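Low molecular weight protein-tyrosine-phosphatase YwlE (Bacillus subtilis subsp. subtilis, PDB 4KK3) removes phosphate specifically from phosphoarginine residues of many proteins, counteracting the arginine kinase McsB and able to restore DNA binding by the repressor CtsR. Local coordinates at residues A[88-91]-A[92-96]. Residues are numbered along the deposited sequence; the frame is centred on the assembly and turned at random.
Sequences KQII and ASQFG
The hydroxyl of Ser-93 turns back on the helix that carries it and donates to the carbonyl of Ile-90, OG to O 3.0 Å, a clear example of a side chain in a helix's last turn bonding to a carbonyl one turn back. The torsion explains the reach: with chi1 at 67°, OG sits between its own backbone N and carbonyl carbon. It meets the oxygen well off to one side, at a C=O...OG angle of 112°, whereas Gln-94 N approaches the same oxygen almost head-on, 3.0 Å from Ile-90 O. Two good donors thus grip one carbonyl, and Ser-93 N adds a weak third bond while also bonding weakly to Gln-89 O. Next to them the side chains of Ile-90 and Gln-94 run side by side in the same direction, CG2 of the isoleucine 4.1 Å from CG of the glutamine, whose chain then bends at chi2. Phe-95 N continues the i to i+4 pattern, 3.1 Å to Ile-91 O, and the ring of Phe-95 turns its edge to that oxygen, CD2 lying 3.7 Å from Ile-91 O. Gln-94 CB rests over one ring face, 3.9 Å above its plane and displaced toward the rim. Phe-95 and the buried Ile-91 both pack on Leu-69 and on Met-74 of helix 71-76, while Lys-88 at the other end forms a salt bridge with Glu-107. Phe-95 is where helical backbone angles cease, making this the C-terminal turn of helix 85-94, the crossover helix of the beta-alpha-beta unit between parallel strands 79-82 and 102-104 of the low molecular weight protein tyrosine phosphatase fold.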
loop_
_atom_site.group_PDB
_atom_site.type_symbol
_atom_site.label_atom_id
_atom_site.label_comp_id
_atom_site.label_asym_id
_atom_site.label_seq_id
_atom_site.Cartn_x
_atom_site.Cartn_y
_atom_site.Cartn_z
ATOM N N LYS A 88 -10.882 -4.831 -1.793
ATOM C CA LYS A 88 -11.990 -4.064 -1.199
ATOM C C LYS A 88 -13.130 -4.955 -0.752
ATOM O O LYS A 88 -13.730 -4.743 0.303
ATOM C CB LYS A 88 -12.551 -3.050 -2.195
ATOM C CG LYS A 88 -11.627 -1.891 -2.466
ATOM C CD LYS A 88 -12.198 -0.900 -3.476
ATOM C CE LYS A 88 -13.641 -0.532 -3.210
ATOM N NZ LYS A 88 -14.101 0.478 -4.208
ATOM N N GLN A 89 -13.420 -5.955 -1.573
ATOM C CA GLN A 89 -14.488 -6.912 -1.317
ATOM C C GLN A 89 -14.202 -7.765 -0.098
ATOM O O GLN A 89 -15.090 -8.024 0.723
ATOM C CB GLN A 89 -14.683 -7.815 -2.534
ATOM C CG GLN A 89 -15.226 -7.091 -3.736
ATOM C CD GLN A 89 -16.511 -6.352 -3.411
ATOM O OE1 GLN A 89 -17.369 -6.856 -2.683
ATOM N NE2 GLN A 89 -16.635 -5.136 -3.919
ATOM N N ILE A 90 -12.966 -8.232 0.003
ATOM C CA ILE A 90 -12.572 -9.012 1.155
ATOM C C ILE A 90 -12.619 -8.159 2.412
ATOM O O ILE A 90 -13.055 -8.634 3.458
ATOM C CB ILE A 90 -11.151 -9.591 0.981
ATOM C CG1 ILE A 90 -11.097 -10.492 -0.252
ATOM C CG2 ILE A 90 -10.717 -10.368 2.231
ATOM C CD1 ILE A 90 -12.006 -11.688 -0.171
ATOM N N ILE A 91 -12.126 -6.917 2.317
ATOM C CA ILE A 91 -12.146 -5.999 3.454
ATOM C C ILE A 91 -13.579 -5.878 3.978
ATOM O O ILE A 91 -13.823 -5.937 5.181
ATOM C CB ILE A 91 -11.692 -4.569 3.069
ATOM C CG1 ILE A 91 -10.300 -4.567 2.462
ATOM C CG2 ILE A 91 -11.677 -3.675 4.280
ATOM C CD1 ILE A 91 -9.344 -5.222 3.270
ATOM N N ALA A 92 -14.516 -5.718 3.057
ATOM C CA ALA A 92 -15.935 -5.579 3.418
ATOM C C ALA A 92 -16.557 -6.832 4.041
ATOM O O ALA A 92 -17.478 -6.736 4.854
ATOM C CB ALA A 92 -16.751 -5.128 2.206
ATOM N N SER A 93 -16.068 -8.008 3.664
ATOM C CA SER A 93 -16.663 -9.253 4.149
ATOM C C SER A 93 -16.093 -9.676 5.498
ATOM O O SER A 93 -16.760 -10.353 6.277
ATOM C CB SER A 93 -16.492 -10.376 3.124
ATOM O OG SER A 93 -15.127 -10.747 2.981
ATOM N N GLN A 94 -14.858 -9.267 5.770
ATOM C CA GLN A 94 -14.159 -9.713 6.969
ATOM C C GLN A 94 -14.172 -8.698 8.111
ATOM O O GLN A 94 -13.996 -9.070 9.272
ATOM C CB GLN A 94 -12.721 -10.118 6.629
ATOM C CG GLN A 94 -12.627 -11.331 5.716
ATOM C CD GLN A 94 -13.407 -12.529 6.244
ATOM O OE1 GLN A 94 -14.244 -13.101 5.538
ATOM N NE2 GLN A 94 -13.133 -12.917 7.488
ATOM N N PHE A 95 -14.385 -7.425 7.796
ATOM C CA PHE A 95 -14.359 -6.399 8.834
ATOM C C PHE A 95 -15.603 -5.530 8.867
ATOM O O PHE A 95 -16.599 -5.824 8.200
ATOM C CB PHE A 95 -13.084 -5.553 8.725
ATOM C CG PHE A 95 -11.836 -6.374 8.781
ATOM C CD1 PHE A 95 -11.411 -6.926 9.977
ATOM C CD2 PHE A 95 -11.115 -6.635 7.633
ATOM C CE1 PHE A 95 -10.278 -7.707 10.031
ATOM C CE2 PHE A 95 -9.979 -7.416 7.678
ATOM C CZ PHE A 95 -9.559 -7.951 8.879
ATOM N N GLY A 96 -15.540 -4.468 9.665
ATOM C CA GLY A 96 -16.701 -3.644 9.957
ATOM C C GLY A 96 -17.178 -2.773 8.814
ATOM O O GLY A 96 -16.750 -2.932 7.663
#